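Local atomic coordinates of bifunctional GH43-CE protein (Bacteroides eggerthii, PDB entry 6MLY), a protein that joins a glycoside hydrolase family 43 domain, probably a xylan-cleaving beta-xylosidase, to a carbohydrate esterase domain, and is linked to the degradation of complex arabinoxylans. Residues D32-R37 / F263-E268; T41-S46 / I57-D62; C517-I522 / I536-M541; G571-D576 / K780-F785. One frame throughout, in Å; residues are numbered along the deposited sequence.

Contact 1. Residues D32-R37 / F263-E268. With EDO (1,2-ethanediol), chain F.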
loop_
_atom_site.group_PDB
_atom_site.type_symbol
_atom_site.label_atom_id
_atom_site.label_comp_id
_atom_site.label_asym_id
_atom_site.label_seq_id
_atom_site.Cartn_x
_atom_site.Cartn_y
_atom_site.Cartn_z
ATOM N N ASP A 32 -9.701 -15.558 -14.101
ATOM C CA ASP A 32 -10.552 -16.628 -14.623
ATOM C C ASP A 32 -11.462 -16.068 -15.719
ATOM O O ASP A 32 -12.688 -16.044 -15.578
ATOM C CB ASP A 32 -11.366 -17.286 -13.509
ATOM C CG ASP A 32 -10.524 -17.863 -12.386
ATOM O OD1 ASP A 32 -9.284 -17.685 -12.417
ATOM O OD2 ASP A 32 -11.116 -18.482 -11.481
ATOM N N MET A 33 -10.830 -15.612 -16.803
ATOM C CA MET A 33 -11.528 -15.065 -17.946
ATOM C C MET A 33 -12.161 -16.210 -18.746
ATOM O O MET A 33 -11.572 -17.279 -18.909
ATOM C CB MET A 33 -10.573 -14.289 -18.857
ATOM C CG MET A 33 -10.132 -12.962 -18.280
ATOM S SD MET A 33 -9.008 -12.066 -19.384
ATOM C CE MET A 33 -7.534 -13.075 -19.255
ATOM N N SER A 34 -13.386 -15.961 -19.211
ATOM C CA SER A 34 -14.028 -16.719 -20.257
ATOM C C SER A 34 -14.447 -15.722 -21.342
ATOM O O SER A 34 -15.334 -14.906 -21.120
ATOM C CB SER A 34 -15.195 -17.505 -19.717
ATOM O OG SER A 34 -15.700 -18.423 -20.677
ATOM N N MET A 35 -13.772 -15.792 -22.495
ATOM C CA MET A 35 -13.891 -14.802 -23.564
ATOM C C MET A 35 -14.571 -15.427 -24.794
ATOM O O MET A 35 -14.471 -16.635 -25.056
ATOM C CB MET A 35 -12.505 -14.282 -23.955
ATOM C CG MET A 35 -12.517 -12.953 -24.695
ATOM S SD MET A 35 -10.842 -12.296 -24.930
ATOM C CE MET A 35 -10.514 -11.700 -23.273
ATOM N N LEU A 36 -15.280 -14.584 -25.546
ATOM C CA LEU A 36 -15.769 -14.965 -26.851
ATOM C C LEU A 36 -15.975 -13.713 -27.706
ATOM O O LEU A 36 -15.974 -12.577 -27.195
ATOM C CB LEU A 36 -17.056 -15.796 -26.727
ATOM C CG LEU A 36 -18.241 -15.154 -26.004
ATOM C CD1 LEU A 36 -18.895 -14.066 -26.842
ATOM C CD2 LEU A 36 -19.270 -16.208 -25.640
ATOM N N ARG A 37 -16.123 -13.966 -29.012
ATOM C CA ARG A 37 -16.404 -12.973 -30.022
ATOM C C ARG A 37 -17.809 -13.227 -30.568
ATOM O O ARG A 37 -18.262 -14.359 -30.594
ATOM C CB ARG A 37 -15.366 -13.062 -31.142
ATOM C CG ARG A 37 -15.549 -12.031 -32.245
ATOM C CD ARG A 37 -14.316 -11.899 -33.119
ATOM N NE ARG A 37 -14.145 -13.048 -33.990
ATOM C CZ ARG A 37 -14.899 -13.281 -35.058
ATOM N NH1 ARG A 37 -15.815 -12.396 -35.413
ATOM N NH2 ARG A 37 -14.746 -14.394 -35.754
ATOM N N PHE A 263 -5.268 -15.085 -30.721
ATOM C CA PHE A 263 -4.736 -14.658 -29.444
ATOM C C PHE A 263 -5.113 -15.692 -28.378
ATOM O O PHE A 263 -6.125 -16.377 -28.504
ATOM C CB PHE A 263 -5.289 -13.277 -29.078
ATOM C CG PHE A 263 -4.785 -12.151 -29.945
ATOM C CD1 PHE A 263 -5.449 -11.797 -31.109
ATOM C CD2 PHE A 263 -3.642 -11.446 -29.596
ATOM C CE1 PHE A 263 -4.980 -10.763 -31.905
ATOM C CE2 PHE A 263 -3.176 -10.411 -30.393
ATOM C CZ PHE A 263 -3.844 -10.072 -31.547
ATOM N N ALA A 264 -4.279 -15.794 -27.340
ATOM C CA ALA A 264 -4.583 -16.563 -26.136
ATOM C C ALA A 264 -4.800 -15.591 -24.975
ATOM O O ALA A 264 -3.874 -14.877 -24.606
ATOM C CB ALA A 264 -3.456 -17.516 -25.830
ATOM N N TYR A 265 -6.019 -15.557 -24.424
ATOM C CA TYR A 265 -6.297 -14.745 -23.237
ATOM C C TYR A 265 -5.909 -15.560 -21.997
ATOM O O TYR A 265 -6.380 -16.686 -21.829
ATOM C CB TYR A 265 -7.746 -14.247 -23.215
ATOM C CG TYR A 265 -8.814 -15.305 -23.125
ATOM C CD1 TYR A 265 -9.266 -15.768 -21.901
ATOM C CD2 TYR A 265 -9.400 -15.823 -24.271
ATOM C CE1 TYR A 265 -10.258 -16.731 -21.816
ATOM C CE2 TYR A 265 -10.391 -16.790 -24.206
ATOM C CZ TYR A 265 -10.825 -17.243 -22.973
ATOM O OH TYR A 265 -11.808 -18.189 -22.907
ATOM N N LEU A 266 -5.012 -14.981 -21.179
ATOM C CA LEU A 266 -4.409 -15.606 -19.991
ATOM C C LEU A 266 -4.225 -14.542 -18.899
ATOM O O LEU A 266 -4.465 -13.359 -19.140
ATOM C CB LEU A 266 -3.048 -16.201 -20.367
ATOM C CG LEU A 266 -3.013 -17.135 -21.575
ATOM C CD1 LEU A 266 -1.589 -17.282 -22.096
ATOM C CD2 LEU A 266 -3.603 -18.495 -21.229
ATOM N N PHE A 267 -3.753 -14.960 -17.717
ATOM C CA PHE A 267 -3.460 -14.017 -16.627
ATOM C C PHE A 267 -2.225 -14.452 -15.825
ATOM O O PHE A 267 -1.924 -15.648 -15.715
ATOM C CB PHE A 267 -4.678 -13.842 -15.714
ATOM C CG PHE A 267 -5.023 -15.026 -14.842
ATOM C CD1 PHE A 267 -4.345 -15.261 -13.654
ATOM C CD2 PHE A 267 -6.052 -15.886 -15.190
ATOM C CE1 PHE A 267 -4.672 -16.342 -12.849
ATOM C CE2 PHE A 267 -6.378 -16.966 -14.384
ATOM C CZ PHE A 267 -5.690 -17.195 -13.217
ATOM N N GLU A 268 -1.542 -13.446 -15.254
ATOM C CA GLU A 268 -0.380 -13.590 -14.361
ATOM C C GLU A 268 -0.821 -13.278 -12.928
ATOM O O GLU A 268 -1.816 -12.589 -12.726
ATOM C CB GLU A 268 0.726 -12.618 -14.788
ATOM C CG GLU A 268 2.111 -12.965 -14.259
ATOM C CD GLU A 268 3.122 -11.827 -14.314
ATOM O OE1 GLU A 268 2.694 -10.664 -14.483
ATOM O OE2 GLU A 268 4.339 -12.101 -14.176
HETATM C C1 EDO F . -8.969 -19.674 -8.951
HETATM O O1 EDO F . -9.035 -18.531 -9.813
HETATM C C2 EDO F . -10.316 -19.833 -8.261
HETATM O O2 EDO F . -11.340 -19.968 -9.256
#

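Contact 2. Residues T41-S46 / I57-D62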
loop_
_atom_site.group_PDB
_atom_site.type_symbol
_atom_site.label_atom_id
_atom_site.label_comp_id
_atom_site.label_asym_id
_atom_site.label_seq_id
_atom_site.Cartn_x
_atom_site.Cartn_y
_atom_site.Cartn_z
ATOM N N THR A 41 -17.852 -7.524 -31.871
ATOM C CA THR A 41 -17.815 -7.355 -30.416
ATOM C C THR A 41 -17.024 -8.494 -29.765
ATOM O O THR A 41 -16.964 -9.591 -30.298
ATOM C CB THR A 41 -19.231 -7.346 -29.834
ATOM O OG1 THR A 41 -20.031 -6.465 -30.621
ATOM C CG2 THR A 41 -19.271 -6.931 -28.381
ATOM N N TYR A 42 -16.426 -8.208 -28.604
ATOM C CA TYR A 42 -15.825 -9.216 -27.736
ATOM C C TYR A 42 -16.530 -9.170 -26.378
ATOM O O TYR A 42 -16.951 -8.111 -25.933
ATOM C CB TYR A 42 -14.322 -8.978 -27.573
ATOM C CG TYR A 42 -13.508 -9.105 -28.835
ATOM C CD1 TYR A 42 -13.225 -7.996 -29.614
ATOM C CD2 TYR A 42 -13.004 -10.331 -29.246
ATOM C CE1 TYR A 42 -12.472 -8.099 -30.774
ATOM C CE2 TYR A 42 -12.249 -10.453 -30.403
ATOM C CZ TYR A 42 -11.987 -9.333 -31.174
ATOM O OH TYR A 42 -11.240 -9.429 -32.311
ATOM N N TYR A 43 -16.665 -10.331 -25.734
ATOM C CA TYR A 43 -17.281 -10.420 -24.421
ATOM C C TYR A 43 -16.443 -11.330 -23.528
ATOM O O TYR A 43 -15.732 -12.202 -24.008
ATOM C CB TYR A 43 -18.715 -10.941 -24.520
ATOM C CG TYR A 43 -19.711 -9.927 -25.017
ATOM C CD1 TYR A 43 -20.050 -8.828 -24.242
ATOM C CD2 TYR A 43 -20.327 -10.073 -26.249
ATOM C CE1 TYR A 43 -20.972 -7.893 -24.685
ATOM C CE2 TYR A 43 -21.251 -9.148 -26.707
ATOM C CZ TYR A 43 -21.572 -8.053 -25.923
ATOM O OH TYR A 43 -22.478 -7.136 -26.369
ATOM N N MET A 44 -16.565 -11.113 -22.217
ATOM C CA MET A 44 -15.713 -11.762 -21.241
ATOM C C MET A 44 -16.389 -11.726 -19.864
ATOM O O MET A 44 -16.673 -10.650 -19.337
ATOM C CB MET A 44 -14.354 -11.057 -21.173
ATOM C CG MET A 44 -13.526 -11.433 -19.959
ATOM S SD MET A 44 -12.493 -10.068 -19.393
ATOM C CE MET A 44 -12.871 -10.110 -17.644
ATOM N N SER A 45 -16.642 -12.922 -19.310
ATOM C CA SER A 45 -17.041 -13.111 -17.915
ATOM C C SER A 45 -15.779 -13.199 -17.049
ATOM O O SER A 45 -14.660 -13.208 -17.563
ATOM C CB SER A 45 -17.927 -14.329 -17.760
ATOM O OG SER A 45 -17.197 -15.522 -17.995
ATOM N N SER A 46 -15.966 -13.264 -15.730
ATOM C CA SER A 46 -14.870 -13.017 -14.792
ATOM C C SER A 46 -15.234 -13.513 -13.388
ATOM O O SER A 46 -16.395 -13.804 -13.103
ATOM C CB SER A 46 -14.539 -11.551 -14.788
ATOM O OG SER A 46 -13.202 -11.339 -14.384
ATOM N N ILE A 57 -19.540 -9.234 -16.425
ATOM C CA ILE A 57 -19.349 -9.357 -17.865
ATOM C C ILE A 57 -18.752 -8.042 -18.369
ATOM O O ILE A 57 -19.223 -6.974 -17.997
ATOM C CB ILE A 57 -20.668 -9.697 -18.594
ATOM C CG1 ILE A 57 -21.372 -10.914 -17.985
ATOM C CG2 ILE A 57 -20.432 -9.877 -20.089
ATOM C CD1 ILE A 57 -22.617 -10.580 -17.201
ATOM N N MET A 58 -17.726 -8.154 -19.220
ATOM C CA MET A 58 -17.017 -7.022 -19.802
ATOM C C MET A 58 -17.117 -7.088 -21.329
ATOM O O MET A 58 -16.993 -8.156 -21.905
ATOM C CB MET A 58 -15.537 -7.046 -19.413
ATOM C CG MET A 58 -15.296 -6.861 -17.934
ATOM S SD MET A 58 -13.550 -6.589 -17.559
ATOM C CE MET A 58 -13.594 -6.716 -15.773
ATOM N N LYS A 59 -17.303 -5.923 -21.955
ATOM C CA LYS A 59 -17.395 -5.783 -23.404
ATOM C C LYS A 59 -16.129 -5.090 -23.921
ATOM O O LYS A 59 -15.564 -4.246 -23.234
ATOM C CB LYS A 59 -18.655 -4.985 -23.758
ATOM C CG LYS A 59 -18.760 -4.504 -25.200
ATOM C CD LYS A 59 -19.951 -3.600 -25.444
ATOM C CE LYS A 59 -20.206 -3.338 -26.914
ATOM N NZ LYS A 59 -21.653 -3.206 -27.210
ATOM N N SER A 60 -15.703 -5.457 -25.136
ATOM C CA SER A 60 -14.639 -4.755 -25.867
ATOM C C SER A 60 -14.912 -4.831 -27.373
ATOM O O SER A 60 -15.716 -5.633 -27.814
ATOM C CB SER A 60 -13.274 -5.303 -25.531
ATOM O OG SER A 60 -12.246 -4.517 -26.122
ATOM N N ASN A 61 -14.246 -3.959 -28.136
ATOM C CA ASN A 61 -14.365 -3.907 -29.591
ATOM C C ASN A 61 -13.001 -4.157 -30.254
ATOM O O ASN A 61 -12.944 -4.383 -31.469
ATOM C CB ASN A 61 -14.973 -2.574 -30.044
ATOM C CG ASN A 61 -16.487 -2.590 -30.069
ATOM O OD1 ASN A 61 -17.094 -3.363 -30.816
ATOM N ND2 ASN A 61 -17.106 -1.731 -29.275
ATOM N N ASP A 62 -11.916 -4.130 -29.464
ATOM C CA ASP A 62 -10.550 -4.134 -29.998
ATOM C C ASP A 62 -9.638 -5.125 -29.247
ATOM O O ASP A 62 -8.465 -5.236 -29.593
ATOM C CB ASP A 62 -9.967 -2.714 -29.981
ATOM C CG ASP A 62 -10.034 -1.982 -28.643
ATOM O OD1 ASP A 62 -10.255 -2.644 -27.608
ATOM O OD2 ASP A 62 -9.855 -0.746 -28.645
#

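Contact 3. Residues C517-I522 / I536-M541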
loop_
_atom_site.group_PDB
_atom_site.type_symbol
_atom_site.label_atom_id
_atom_site.label_comp_id
_atom_site.label_asym_id
_atom_site.label_seq_id
_atom_site.Cartn_x
_atom_site.Cartn_y
_atom_site.Cartn_z
ATOM N N CYS A 517 5.531 11.714 -3.734
ATOM C CA CYS A 517 6.033 12.602 -2.692
ATOM C C CYS A 517 6.277 11.794 -1.409
ATOM O O CYS A 517 6.449 12.369 -0.341
ATOM C CB CYS A 517 5.038 13.719 -2.388
ATOM S SG CYS A 517 4.547 14.689 -3.837
ATOM N N ARG A 518 6.274 10.460 -1.534
ATOM C CA ARG A 518 6.414 9.527 -0.414
ATOM C C ARG A 518 6.982 8.208 -0.942
ATOM O O ARG A 518 6.370 7.566 -1.793
ATOM C CB ARG A 518 5.069 9.264 0.278
ATOM C CG ARG A 518 4.999 9.710 1.733
ATOM C CD ARG A 518 3.615 9.556 2.356
ATOM N NE ARG A 518 3.387 8.305 3.136
ATOM C CZ ARG A 518 2.160 7.898 3.672
ATOM N NH1 ARG A 518 1.086 8.637 3.422
ATOM N NH2 ARG A 518 2.049 6.830 4.494
ATOM N N TRP A 519 8.167 7.841 -0.452
ATOM C CA TRP A 519 8.698 6.494 -0.558
ATOM C C TRP A 519 9.092 6.039 0.845
ATOM O O TRP A 519 9.955 6.653 1.458
ATOM C CB TRP A 519 9.913 6.433 -1.490
ATOM C CG TRP A 519 9.710 6.993 -2.861
ATOM C CD1 TRP A 519 9.486 6.287 -4.005
ATOM C CD2 TRP A 519 9.767 8.378 -3.248
ATOM N NE1 TRP A 519 9.380 7.135 -5.074
ATOM C CE2 TRP A 519 9.552 8.424 -4.643
ATOM C CE3 TRP A 519 9.977 9.579 -2.558
ATOM C CZ2 TRP A 519 9.529 9.623 -5.355
ATOM C CZ3 TRP A 519 9.959 10.764 -3.263
ATOM C CH2 TRP A 519 9.739 10.783 -4.642
ATOM N N GLU A 520 8.456 4.982 1.349
ATOM C CA GLU A 520 8.802 4.447 2.661
ATOM C C GLU A 520 9.501 3.094 2.489
ATOM O O GLU A 520 9.474 2.508 1.412
ATOM C CB GLU A 520 7.559 4.341 3.544
ATOM C CG GLU A 520 6.970 5.693 3.908
ATOM C CD GLU A 520 5.829 5.652 4.920
ATOM O OE1 GLU A 520 5.879 4.799 5.835
ATOM O OE2 GLU A 520 4.884 6.467 4.783
ATOM N N ASP A 521 10.133 2.630 3.573
ATOM C CA ASP A 521 10.871 1.368 3.635
ATOM C C ASP A 521 11.737 1.195 2.378
ATOM O O ASP A 521 11.643 0.181 1.689
ATOM C CB ASP A 521 9.916 0.189 3.850
ATOM C CG ASP A 521 9.454 0.029 5.290
ATOM O OD1 ASP A 521 10.314 0.075 6.187
ATOM O OD2 ASP A 521 8.237 -0.151 5.502
ATOM N N ILE A 522 12.573 2.199 2.095
ATOM C CA ILE A 522 13.614 2.120 1.072
ATOM C C ILE A 522 14.893 1.629 1.760
ATOM O O ILE A 522 15.223 2.096 2.846
ATOM C CB ILE A 522 13.824 3.486 0.382
ATOM C CG1 ILE A 522 12.586 3.943 -0.398
ATOM C CG2 ILE A 522 15.069 3.471 -0.497
ATOM C CD1 ILE A 522 12.446 3.324 -1.772
ATOM N N ILE A 536 11.516 8.553 2.530
ATOM C CA ILE A 536 11.693 9.846 1.858
ATOM C C ILE A 536 10.334 10.554 1.787
ATOM O O ILE A 536 9.310 9.898 1.634
ATOM C CB ILE A 536 12.337 9.665 0.468
ATOM C CG1 ILE A 536 13.636 8.858 0.561
ATOM C CG2 ILE A 536 12.555 11.012 -0.214
ATOM C CD1 ILE A 536 14.330 8.656 -0.762
ATOM N N TYR A 537 10.357 11.888 1.925
ATOM C CA TYR A 537 9.181 12.758 1.852
ATOM C C TYR A 537 9.561 14.073 1.167
ATOM O O TYR A 537 10.491 14.745 1.619
ATOM C CB TYR A 537 8.664 13.119 3.247
ATOM C CG TYR A 537 8.249 11.967 4.124
ATOM C CD1 TYR A 537 9.155 11.340 4.967
ATOM C CD2 TYR A 537 6.933 11.529 4.146
ATOM C CE1 TYR A 537 8.771 10.297 5.797
ATOM C CE2 TYR A 537 6.533 10.483 4.962
ATOM C CZ TYR A 537 7.454 9.866 5.791
ATOM O OH TYR A 537 7.056 8.834 6.592
ATOM N N LEU A 538 8.834 14.447 0.107
ATOM C CA LEU A 538 9.024 15.750 -0.552
ATOM C C LEU A 538 7.843 16.667 -0.239
ATOM O O LEU A 538 6.740 16.194 0.027
ATOM C CB LEU A 538 9.159 15.567 -2.068
ATOM C CG LEU A 538 10.087 14.445 -2.530
ATOM C CD1 LEU A 538 10.246 14.469 -4.045
ATOM C CD2 LEU A 538 11.443 14.525 -1.850
ATOM N N PRO A 539 8.038 18.005 -0.274
ATOM C CA PRO A 539 6.920 18.947 -0.276
ATOM C C PRO A 539 6.125 18.778 -1.575
ATOM O O PRO A 539 6.724 18.526 -2.620
ATOM C CB PRO A 539 7.564 20.340 -0.229
ATOM C CG PRO A 539 9.010 20.088 0.169
ATOM C CD PRO A 539 9.338 18.689 -0.312
ATOM N N ASP A 540 4.798 18.931 -1.494
ATOM C CA ASP A 540 3.910 18.690 -2.628
ATOM C C ASP A 540 3.901 19.905 -3.570
ATOM O O ASP A 540 3.338 19.825 -4.657
ATOM C CB ASP A 540 2.502 18.315 -2.158
ATOM C CG ASP A 540 1.831 17.256 -3.022
ATOM O OD1 ASP A 540 2.000 17.308 -4.259
ATOM O OD2 ASP A 540 1.157 16.376 -2.451
ATOM N N MET A 541 4.517 21.023 -3.153
ATOM C CA MET A 541 4.747 22.187 -4.025
ATOM C C MET A 541 5.765 21.807 -5.111
ATOM O O MET A 541 6.945 21.644 -4.810
ATOM C CB MET A 541 5.274 23.381 -3.218
#

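Contact 4. Residues G571-D576 / K780-F785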
loop_
_atom_site.group_PDB
_atom_site.type_symbol
_atom_site.label_atom_id
_atom_site.label_comp_id
_atom_site.label_asym_id
_atom_site.label_seq_id
_atom_site.Cartn_x
_atom_site.Cartn_y
_atom_site.Cartn_z
ATOM N N GLY A 571 8.603 16.077 10.817
ATOM C CA GLY A 571 8.157 15.969 9.415
ATOM C C GLY A 571 7.384 17.172 8.895
ATOM O O GLY A 571 7.883 17.907 8.044
ATOM N N LYS A 572 6.154 17.350 9.390
ATOM C CA LYS A 572 5.200 18.328 8.843
ATOM C C LYS A 572 5.832 19.729 8.765
ATOM O O LYS A 572 5.701 20.416 7.749
ATOM C CB LYS A 572 3.924 18.357 9.690
ATOM N N SER A 573 6.518 20.141 9.837
ATOM C CA SER A 573 7.018 21.519 9.984
ATOM C C SER A 573 8.152 21.801 8.987
ATOM O O SER A 573 8.216 22.890 8.412
ATOM C CB SER A 573 7.446 21.790 11.402
ATOM O OG SER A 573 8.236 20.723 11.901
ATOM N N LEU A 574 9.041 20.821 8.793
ATOM C CA LEU A 574 10.119 20.925 7.805
ATOM C C LEU A 574 9.529 20.987 6.388
ATOM O O LEU A 574 10.014 21.751 5.552
ATOM C CB LEU A 574 11.058 19.723 7.945
ATOM C CG LEU A 574 12.144 19.846 9.010
ATOM C CD1 LEU A 574 12.763 18.490 9.306
ATOM C CD2 LEU A 574 13.214 20.837 8.579
ATOM N N LEU A 575 8.489 20.176 6.140
ATOM C CA LEU A 575 7.870 20.019 4.813
ATOM C C LEU A 575 7.200 21.325 4.357
ATOM O O LEU A 575 7.193 21.622 3.159
ATOM C CB LEU A 575 6.858 18.868 4.860
ATOM C CG LEU A 575 7.455 17.467 4.725
ATOM C CD1 LEU A 575 6.492 16.407 5.240
ATOM C CD2 LEU A 575 7.849 17.174 3.285
ATOM N N ASP A 576 6.639 22.089 5.303
ATOM C CA ASP A 576 5.945 23.351 5.004
ATOM C C ASP A 576 6.950 24.434 4.572
ATOM O O ASP A 576 6.595 25.337 3.810
ATOM C CB ASP A 576 5.125 23.836 6.203
ATOM C CG ASP A 576 3.963 22.932 6.585
ATOM O OD1 ASP A 576 3.180 22.568 5.686
ATOM O OD2 ASP A 576 3.845 22.607 7.783
ATOM N N LYS A 780 12.490 27.518 15.461
ATOM C CA LYS A 780 13.888 27.931 15.393
ATOM C C LYS A 780 14.707 26.902 14.609
ATOM O O LYS A 780 15.661 27.269 13.930
ATOM C CB LYS A 780 14.462 28.155 16.793
ATOM C CG LYS A 780 14.208 29.547 17.353
ATOM C CD LYS A 780 14.635 29.699 18.784
ATOM C CE LYS A 780 14.435 31.102 19.309
ATOM N NZ LYS A 780 14.969 31.229 20.685
ATOM N N MET A 781 14.330 25.624 14.714
ATOM C CA MET A 781 14.963 24.545 13.947
ATOM C C MET A 781 14.806 24.821 12.445
ATOM O O MET A 781 15.768 24.716 11.679
ATOM C CB MET A 781 14.331 23.187 14.275
ATOM C CG MET A 781 15.011 22.024 13.581
ATOM S SD MET A 781 14.236 20.444 13.965
ATOM C CE MET A 781 12.721 20.597 13.017
ATOM N N ILE A 782 13.577 25.177 12.052
ATOM C CA ILE A 782 13.206 25.433 10.663
ATOM C C ILE A 782 13.992 26.651 10.150
ATOM O O ILE A 782 14.640 26.579 9.105
ATOM C CB ILE A 782 11.679 25.631 10.535
ATOM C CG1 ILE A 782 10.885 24.449 11.102
ATOM C CG2 ILE A 782 11.284 25.921 9.094
ATOM C CD1 ILE A 782 11.317 23.097 10.581
ATOM N N ASP A 783 13.941 27.755 10.907
ATOM C CA ASP A 783 14.529 29.035 10.503
ATOM C C ASP A 783 16.048 28.904 10.326
ATOM O O ASP A 783 16.630 29.575 9.468
ATOM C CB ASP A 783 14.192 30.135 11.512
ATOM C CG ASP A 783 12.754 30.614 11.433
ATOM O OD1 ASP A 783 12.019 30.120 10.560
ATOM O OD2 ASP A 783 12.382 31.484 12.243
ATOM N N PHE A 784 16.672 28.045 11.145
ATOM C CA PHE A 784 18.116 27.788 11.096
ATOM C C PHE A 784 18.461 26.996 9.825
ATOM O O PHE A 784 19.320 27.416 9.044
ATOM C CB PHE A 784 18.578 27.082 12.375
ATOM C CG PHE A 784 19.970 26.505 12.310
ATOM C CD1 PHE A 784 21.049 27.290 11.936
ATOM C CD2 PHE A 784 20.203 25.176 12.628
ATOM C CE1 PHE A 784 22.326 26.753 11.865
ATOM C CE2 PHE A 784 21.478 24.642 12.561
ATOM C CZ PHE A 784 22.537 25.431 12.178
ATOM N N PHE A 785 17.781 25.861 9.615
ATOM C CA PHE A 785 18.012 25.028 8.424
ATOM C C PHE A 785 17.781 25.862 7.152
ATOM O O PHE A 785 18.527 25.718 6.177
ATOM C CB PHE A 785 17.153 23.760 8.465
ATOM C CG PHE A 785 17.653 22.676 9.391
ATOM C CD1 PHE A 785 18.983 22.275 9.375
ATOM C CD2 PHE A 785 16.789 22.032 10.265
ATOM C CE1 PHE A 785 19.436 21.275 10.223
ATOM C CE2 PHE A 785 17.244 21.030 11.111
ATOM C CZ PHE A 785 18.565 20.649 11.085
#

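Contact 1. Residues D32-R37 / F263-E268
Asp32 meets the ring of Phe267 through its carboxylate: OD1 lies 3.6 Å from CE2, with the carboxylate and ring planes inclined by 36°. The same carboxylate takes up a 1,2-ethanediol, probably from the crystallisation liquor. Ethanediol O2 donates to Asp32 OD2 at 2.7 Å, and Arg275 also bonds the diol. The side chain of Asp32 comes to about 6 Å from that of Asp143, predicted to tune the catalytic acid, so this end of the contact probably borders the active site. Met33 follows: its CB packs 3.6 Å from Tyr265 CD1, while its carbonyl O lies at the edge of that ring, in plane, 3.2 Å from CE1. Such packing of strand 34-38 against strand 262-269, which belong to separate antiparallel sheets, fits two blades meeting in the five-bladed beta-propeller of family 43. Ser34 turns its CB away from Tyr265, and its OG is bonded to the backbone N of Leu100. Met35 completes the grip on Tyr265: its N donates to Tyr265 OH at 3.1 Å in an almost linear bond (179°), and Gln203 OE1 is a second partner of that hydroxyl. Over one ring face sits Met35 CB in a CH-pi contact, 3.5 Å from the centroid of Tyr265. Beyond it the chain bends at chi3 (-76°), bringing Met35 CE back to 3.8 Å from Tyr265 CB.

Contact 2. Residues T41-S46 / I57-D62
Tyr42 and Ser60 form a hydrogen-bonded antiparallel pair, joining strands 41-45 and 56-60, the two middle strands of a four-stranded sheet that fits one blade of the family 43 beta-propeller. Tyr42 N donates to Ser60 O at 2.8 Å, and Ser60 N returns the bond to Tyr42 O at 3.0 Å. Two residues on, Met58 N donates to Met44 O at 2.7 Å, whereas the reverse bond from Met44 N to Met58 O is weak, its N-H...O angle only 123°. Between these pairs, at the non-hydrogen-bonded pair Tyr43-Lys59, the backbone polar groups turn to the outer neighbours: Tyr43 bonds Leu36, Lys59 bonds Lys67. Their side chains run alongside each other, Tyr43 CE1 3.8 Å from Lys59 CB, and converge on one acceptor, Glu128 OE1, hydrogen-bonded by Tyr43 OH and salt-bridged by Lys59 NZ. A leucine in place of Tyr43 would probably cost Glu128 its hydroxyl partner and thin the cover over Lys59 CB and CG. Ser60 OG is satisfied by Asn65 O, with a weak bond from Asp62 N besides. Asp62 OD1 accepts from the backbone N of both Val64 and Asn65, holding the turn after the strand. On the sheet face bearing Tyr42 and Ser60, the Met44 chain, with CG anti to its N (chi1 166°), carries CE to 3.6 Å from Met58 SD.

Contact 3. Residues C517-I522 / I536-M541
Trp519 and Ile536 pair through two backbone bonds, Trp519 N to Ile536 O at 3.1 Å and Ile536 N to Trp519 O at 2.7 Å. On one sheet face the Trp519 indole lies obliquely to Ile536, Trp519 CE3 being 3.8 Å from Ile536 CG2, and meets Leu538 CG at its edge, beside CZ3 and near the ring plane. On the other face Arg518 CG rests 3.6 Å from Tyr537 CD2, the two chains side by side with guanidinium and ring planes 24° apart. The pairing builds a beta hairpin of strands 518-523 and 533-537, at the antiparallel end of a sheet otherwise mostly parallel, as in alpha/beta-hydrolases. In the next shell Arg518 is held side-on: NE and NH2 both reach Glu520 OE2, each at 2.9 Å, NH1 goes to Phe459 O, and Tyr460 adds a cation-pi contact. A methionine replacing Arg518 would probably leave Glu520 without its positive mate and Phe459 O without this donor. Further out, Tyr615 meets Trp519 edge-to-face and Phe567 stacks on Tyr537.

Contact 4. Residues G571-D576 / K780-F785
Leu574 packs between helices 563-577 and 775-789, against Ile782. Leu574 CB, 4.3 Å from Ile782 CD1, leaves the helix obliquely to the partner segment; with CG anti to the carbonyl carbon (chi1 -84°), the branch swings across. Leu574 CG comes to 3.7 Å from Ile782 CD1, and on another flank Met781 CE lies 4.1 Å from Leu574 CG, the two chains crossing at about a right angle. At the tip, Leu574 CD2 touches Ile782 CD1 at 3.6 Å and approaches the Phe785 ring obliquely, 4.1 Å from Phe785 CD2. Leu574 CD1 is 4.3 Å from Met781 CE. Ile782 CD1 also reaches the backbone at Ser573, passing 3.8 Å from its carbonyl C, while the Ser573 hydroxyl bonds back to Phe570 O within its own helix. The segments 571-576 and 780-785 run 38° apart, their axes approaching to 9.9 Å. Both helices lie on one side of the central sheet: Leu574 packs on Val549, Leu551 and Val581, and Phe785 on Val549 and Val673. This agrees with the alpha/beta-hydrolase fold, in which the C-terminal helix packs beside the first helix. Met781 lies near a probable nucleophile elbow without touching it. The side-chain contacts of Leu574 are all apolar, and Ile782 CD1 meets Ser573 by packing alone, so between segments 571-576 and 780-785 the hold is probably hydrophobic burial, with no directional polar bond.

From the N terminus, contact 2 closes first, a short loop between neighbouring strands of what is probably one propeller blade; it lies wholly within the far longer loop of contact 1, which brings strand 262-269 back to strand 34-38. The two touch where Leu36 O meets Tyr43 N at 2.8 Å, a probable hydrogen bond, because strands 34-38 and 41-45 are neighbours in the sheet. The chain then runs through the concanavalin-like region before contact 3 closes the hairpin of the esterase part. Contact 4 opens after it, in series, and ties helix 563-577 to the C-terminal helix 775-789; Leu575 CD2 packs 3.6 Å from Leu538 C. Contacts 1 and 4 lie about 54 Å apart, centre to centre.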